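Local coordinates for EmGH1 (Erythrobacter marinus, PDB 5Z87), which probably hydrolyses beta-glucosidic bonds as a family 3 glycoside hydrolase, and may also act on beta-xylosides and alpha-L-arabinofuranosides, at residues L407-M412 and P603-G608; I597-Y602 and G623-T628. One frame throughout, in Å; residues are numbered along the deposited sequence.

In the fold
Both contacts are anchored on one run of chain, strand 596-601 and the turn that leads from it into helix 607-615, and their centres lie 15 Å apart. The strand belongs to the mixed sheet of the family 3 C-terminal domain, and the turn leads out of it. Residues 597-602 serve contact 2 and 603-608 serve contact 1, while the partners lie before and after: 407-412 on helix 403-416 comes first along the chain, and 623-628, in the loop after helix 607-615, comes last, so the contacts interlock in sequence. The strand thus packs against the later loop, and the turn after it against the helix that precedes edge strand 418-422, away from the annotated sites.

Contact 1 (L407-M412 and P603-G608); sequences LLARRM and PGEQGG
The backbones of helix 403-416 and the turn before helix 607-615 come nearest at R410 and Q606, whose CA atoms lie 4.8 Å apart. Q606 turns its CB onto the helix, reaching R410 CA and CB, each at 3.5 Å. Its CG lies beside its own backbone N (chi1 -65°), which leaves CG 4.3 Å from A409 CB; the chain then bends at chi2. A409 CB also meets E605 CG at 4.4 Å, a looser touch. G604 to G607 form a type I beta turn, and Q606 is the N-cap residue of helix 607-615; this strand-to-helix connection of the C-terminal domain packs against helix 403-416. One water joins the backbones: it donates to A409 O (2.7 Å) and to P603 O (2.8 Å) and accepts from Q606 N (2.9 Å). The side-chain amide of Q606 gives a weak bond within the turn, NE2 to E605 OE2 at 3.3 Å, and that carboxylate is also held by R401 through a salt bridge and by the backbone N of Q142. R410 sends its guanidinium past the contact to E414, in a salt bridge, and to S613 on helix 607-615.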
loop_
_atom_site.group_PDB
_atom_site.type_symbol
_atom_site.label_atom_id
_atom_site.label_comp_id
_atom_site.label_asym_id
_atom_site.label_seq_id
_atom_site.Cartn_x
_atom_site.Cartn_y
_atom_site.Cartn_z
ATOM N N LEU A 407 -38.398 -15.512 1.500
ATOM C CA LEU A 407 -37.898 -16.617 2.307
ATOM C C LEU A 407 -36.453 -16.949 1.944
ATOM O O LEU A 407 -35.626 -17.213 2.831
ATOM C CB LEU A 407 -38.800 -17.835 2.153
ATOM C CG LEU A 407 -38.212 -19.129 2.726
ATOM C CD1 LEU A 407 -37.994 -19.030 4.244
ATOM C CD2 LEU A 407 -39.086 -20.318 2.363
ATOM N N LEU A 408 -36.123 -16.916 0.649
ATOM C CA LEU A 408 -34.731 -17.081 0.251
ATOM C C LEU A 408 -33.849 -16.020 0.907
ATOM O O LEU A 408 -32.782 -16.336 1.443
ATOM C CB LEU A 408 -34.610 -17.032 -1.272
ATOM C CG LEU A 408 -33.193 -17.169 -1.839
ATOM C CD1 LEU A 408 -32.545 -18.463 -1.362
ATOM C CD2 LEU A 408 -33.217 -17.118 -3.361
ATOM N N ALA A 409 -34.305 -14.765 0.926
ATOM C CA ALA A 409 -33.532 -13.711 1.572
ATOM C C ALA A 409 -33.344 -13.980 3.065
ATOM O O ALA A 409 -32.283 -13.678 3.633
ATOM C CB ALA A 409 -34.211 -12.364 1.355
ATOM N N ARG A 410 -34.365 -14.532 3.721
ATOM C CA ARG A 410 -34.224 -14.929 5.118
ATOM C C ARG A 410 -33.219 -16.066 5.271
ATOM O O ARG A 410 -32.304 -15.996 6.107
ATOM C CB ARG A 410 -35.590 -15.328 5.673
ATOM C CG ARG A 410 -35.546 -16.159 6.927
ATOM C CD ARG A 410 -35.813 -15.288 8.119
ATOM N NE ARG A 410 -37.082 -15.600 8.772
ATOM C CZ ARG A 410 -37.168 -16.108 10.000
ATOM N NH1 ARG A 410 -36.053 -16.355 10.692
ATOM N NH2 ARG A 410 -38.360 -16.356 10.538
ATOM N N ARG A 411 -33.358 -17.119 4.456
ATOM C CA ARG A 411 -32.458 -18.263 4.579
ATOM C C ARG A 411 -31.008 -17.884 4.275
ATOM O O ARG A 411 -30.079 -18.433 4.886
ATOM C CB ARG A 411 -32.916 -19.399 3.663
ATOM C CG ARG A 411 -33.958 -20.322 4.292
ATOM C CD ARG A 411 -33.942 -21.716 3.658
ATOM N NE ARG A 411 -33.862 -21.671 2.192
ATOM C CZ ARG A 411 -32.989 -22.358 1.450
ATOM N NH1 ARG A 411 -32.102 -23.168 2.032
ATOM N NH2 ARG A 411 -33.004 -22.241 0.119
ATOM N N MET A 412 -30.786 -16.957 3.339
ATOM C CA MET A 412 -29.420 -16.555 3.028
ATOM C C MET A 412 -28.776 -15.878 4.235
ATOM O O MET A 412 -27.645 -16.205 4.614
ATOM C CB MET A 412 -29.399 -15.640 1.806
ATOM C CG MET A 412 -27.995 -15.358 1.268
ATOM S SD MET A 412 -27.041 -16.847 0.852
ATOM C CE MET A 412 -26.990 -16.789 -0.917
ATOM N N PRO A 603 -27.531 -7.654 6.558
ATOM C CA PRO A 603 -28.133 -8.985 6.424
ATOM C C PRO A 603 -29.396 -9.030 5.563
ATOM O O PRO A 603 -30.120 -10.030 5.570
ATOM C CB PRO A 603 -28.418 -9.367 7.882
ATOM C CG PRO A 603 -28.677 -8.069 8.543
ATOM C CD PRO A 603 -27.850 -7.030 7.853
ATOM N N GLY A 604 -29.654 -7.992 4.781
ATOM C CA GLY A 604 -30.766 -8.059 3.853
ATOM C C GLY A 604 -32.090 -7.735 4.522
ATOM O O GLY A 604 -32.157 -7.362 5.691
ATOM N N GLU A 605 -33.178 -7.889 3.756
ATOM C CA GLU A 605 -34.450 -7.342 4.211
ATOM C C GLU A 605 -35.143 -8.235 5.235
ATOM O O GLU A 605 -35.982 -7.748 5.996
ATOM C CB GLU A 605 -35.364 -7.068 3.014
ATOM C CG GLU A 605 -35.741 -8.294 2.219
ATOM C CD GLU A 605 -36.980 -8.059 1.372
ATOM O OE1 GLU A 605 -36.901 -7.287 0.384
ATOM O OE2 GLU A 605 -38.039 -8.631 1.711
ATOM N N GLN A 606 -34.796 -9.514 5.286
ATOM C CA GLN A 606 -35.263 -10.414 6.329
ATOM C C GLN A 606 -34.245 -10.566 7.462
ATOM O O GLN A 606 -34.365 -11.489 8.273
ATOM C CB GLN A 606 -35.600 -11.780 5.724
ATOM C CG GLN A 606 -36.770 -11.739 4.739
ATOM C CD GLN A 606 -38.029 -11.088 5.324
ATOM O OE1 GLN A 606 -38.521 -11.503 6.371
ATOM N NE2 GLN A 606 -38.548 -10.059 4.644
ATOM N N GLY A 607 -33.262 -9.667 7.548
ATOM C CA GLY A 607 -32.143 -9.891 8.454
ATOM C C GLY A 607 -32.542 -9.904 9.919
ATOM O O GLY A 607 -32.015 -10.697 10.706
ATOM N N GLY A 608 -33.472 -9.031 10.305
ATOM C CA GLY A 608 -33.896 -8.971 11.695
ATOM C C GLY A 608 -34.403 -10.300 12.216
ATOM O O GLY A 608 -34.150 -10.660 13.369
HETATM O O HOH W 1 -32.474 -11.105 4.454
#

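Contact 2 (I597-Y602 and G623-T628); sequences ILDAFY and GKLPVT
F601 and L625 make the apolar touch between strand 596-601 and the loop 623-628: F601 CE2 lies 4.2 Å from L625 CD2. The methyl comes to the edge of the ring, near its plane, and the two side chains cross at about a right angle. L625 sets CG beside its backbone N (chi1 -78°), and although its CB does not aim at the strand, the end of the branch reaches it. The same CD2 skirts the carboxylate of D599, 4.5 Å from OD2. D599 OD1 lies 3.6 Å above the plane of the F601 ring, on one face and offset toward the rim. OD1 accepts a hydrogen bond from H581 NE2 and a weak one from F601 N at 3.4 Å, so it ties the backbone of F601 to the neighbouring histidine. The ring of H581 also meets that of F601, their planes at about 35°. M147 and A148 of helix 146-150 touch the phenyl group too, and Y660 packs on L625. All three residues of the contact are buried. D599 pairs through its backbone with V418 of the antiparallel edge strand, so the packing belongs to strand 596-601 of the mixed sheet in the family 3 C-terminal domain.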
loop_
_atom_site.group_PDB
_atom_site.type_symbol
_atom_site.label_atom_id
_atom_site.label_comp_id
_atom_site.label_asym_id
_atom_site.label_seq_id
_atom_site.Cartn_x
_atom_site.Cartn_y
_atom_site.Cartn_z
ATOM N N ILE A 597 -20.200 -11.867 20.022
ATOM C CA ILE A 597 -20.352 -10.922 18.920
ATOM C C ILE A 597 -20.816 -11.676 17.684
ATOM O O ILE A 597 -20.191 -12.665 17.281
ATOM C CB ILE A 597 -19.046 -10.161 18.619
ATOM C CG1 ILE A 597 -18.522 -9.480 19.883
ATOM C CG2 ILE A 597 -19.278 -9.129 17.526
ATOM C CD1 ILE A 597 -17.173 -8.862 19.714
ATOM N N LEU A 598 -21.922 -11.221 17.104
ATOM C CA LEU A 598 -22.375 -11.651 15.789
ATOM C C LEU A 598 -21.948 -10.602 14.773
ATOM O O LEU A 598 -22.037 -9.401 15.041
ATOM C CB LEU A 598 -23.898 -11.806 15.750
ATOM C CG LEU A 598 -24.487 -12.946 16.572
ATOM C CD1 LEU A 598 -25.987 -13.026 16.373
ATOM C CD2 LEU A 598 -23.833 -14.246 16.160
ATOM N N ASP A 599 -21.476 -11.046 13.611
ATOM C CA ASP A 599 -21.146 -10.129 12.527
ATOM C C ASP A 599 -22.131 -10.373 11.395
ATOM O O ASP A 599 -22.087 -11.418 10.737
ATOM C CB ASP A 599 -19.704 -10.297 12.054
ATOM C CG ASP A 599 -19.185 -9.050 11.342
ATOM O OD1 ASP A 599 -20.018 -8.282 10.783
ATOM O OD2 ASP A 599 -17.948 -8.833 11.353
ATOM N N ALA A 600 -23.027 -9.413 11.175
ATOM C CA ALA A 600 -24.091 -9.592 10.200
ATOM C C ALA A 600 -23.843 -8.827 8.913
ATOM O O ALA A 600 -24.610 -8.990 7.959
ATOM C CB ALA A 600 -25.444 -9.167 10.800
ATOM N N PHE A 601 -22.789 -8.012 8.872
ATOM C CA PHE A 601 -22.548 -7.117 7.755
ATOM C C PHE A 601 -23.836 -6.348 7.444
ATOM O O PHE A 601 -24.296 -5.562 8.281
ATOM C CB PHE A 601 -21.971 -7.923 6.580
ATOM C CG PHE A 601 -20.478 -8.172 6.728
ATOM C CD1 PHE A 601 -19.559 -7.190 6.359
ATOM C CD2 PHE A 601 -20.001 -9.337 7.310
ATOM C CE1 PHE A 601 -18.194 -7.391 6.517
ATOM C CE2 PHE A 601 -18.636 -9.548 7.482
ATOM C CZ PHE A 601 -17.726 -8.575 7.075
ATOM N N TYR A 602 -24.425 -6.538 6.270
ATOM C CA TYR A 602 -25.772 -6.027 6.009
ATOM C C TYR A 602 -26.608 -7.244 5.684
ATOM O O TYR A 602 -26.381 -7.874 4.637
ATOM C CB TYR A 602 -25.808 -5.013 4.871
ATOM C CG TYR A 602 -25.197 -3.673 5.214
ATOM C CD1 TYR A 602 -25.433 -3.071 6.443
ATOM C CD2 TYR A 602 -24.364 -3.017 4.317
ATOM C CE1 TYR A 602 -24.881 -1.837 6.759
ATOM C CE2 TYR A 602 -23.822 -1.785 4.614
ATOM C CZ TYR A 602 -24.077 -1.198 5.846
ATOM O OH TYR A 602 -23.531 0.029 6.161
ATOM N N GLY A 623 -21.790 -18.789 9.415
ATOM C CA GLY A 623 -21.009 -17.924 8.555
ATOM C C GLY A 623 -19.529 -17.965 8.894
ATOM O O GLY A 623 -19.126 -18.238 10.026
ATOM N N LYS A 624 -18.703 -17.704 7.878
ATOM C CA LYS A 624 -17.253 -17.617 8.016
ATOM C C LYS A 624 -16.779 -16.310 7.400
ATOM O O LYS A 624 -17.357 -15.830 6.423
ATOM C CB LYS A 624 -16.544 -18.793 7.329
ATOM C CG LYS A 624 -16.964 -20.173 7.828
ATOM C CD LYS A 624 -16.329 -20.461 9.181
ATOM C CE LYS A 624 -16.264 -21.941 9.457
ATOM N NZ LYS A 624 -15.601 -22.228 10.759
ATOM N N LEU A 625 -15.724 -15.732 7.968
ATOM C CA LEU A 625 -15.212 -14.460 7.448
ATOM C C LEU A 625 -14.597 -14.660 6.063
ATOM O O LEU A 625 -13.801 -15.594 5.868
ATOM C CB LEU A 625 -14.188 -13.866 8.405
ATOM C CG LEU A 625 -14.832 -13.188 9.614
ATOM C CD1 LEU A 625 -13.765 -12.756 10.606
ATOM C CD2 LEU A 625 -15.698 -12.000 9.178
ATOM N N PRO A 626 -14.969 -13.852 5.068
ATOM C CA PRO A 626 -14.321 -13.934 3.747
ATOM C C PRO A 626 -13.174 -12.945 3.575
ATOM O O PRO A 626 -12.643 -12.834 2.459
ATOM C CB PRO A 626 -15.478 -13.587 2.807
ATOM C CG PRO A 626 -16.243 -12.513 3.599
ATOM C CD PRO A 626 -16.119 -12.923 5.059
ATOM N N VAL A 627 -12.825 -12.223 4.637
ATOM C CA VAL A 627 -11.672 -11.339 4.689
ATOM C C VAL A 627 -10.924 -11.637 5.979
ATOM O O VAL A 627 -11.454 -12.260 6.902
ATOM C CB VAL A 627 -12.075 -9.851 4.658
ATOM C CG1 VAL A 627 -12.592 -9.449 3.301
ATOM C CG2 VAL A 627 -13.121 -9.580 5.760
ATOM N N THR A 628 -9.689 -11.151 6.050
ATOM C CA THR A 628 -8.959 -11.095 7.306
ATOM C C THR A 628 -9.335 -9.798 8.007
ATOM O O THR A 628 -9.472 -8.759 7.359
ATOM C CB THR A 628 -7.446 -11.154 7.067
ATOM O OG1 THR A 628 -7.100 -12.442 6.564
ATOM C CG2 THR A 628 -6.663 -10.910 8.367
#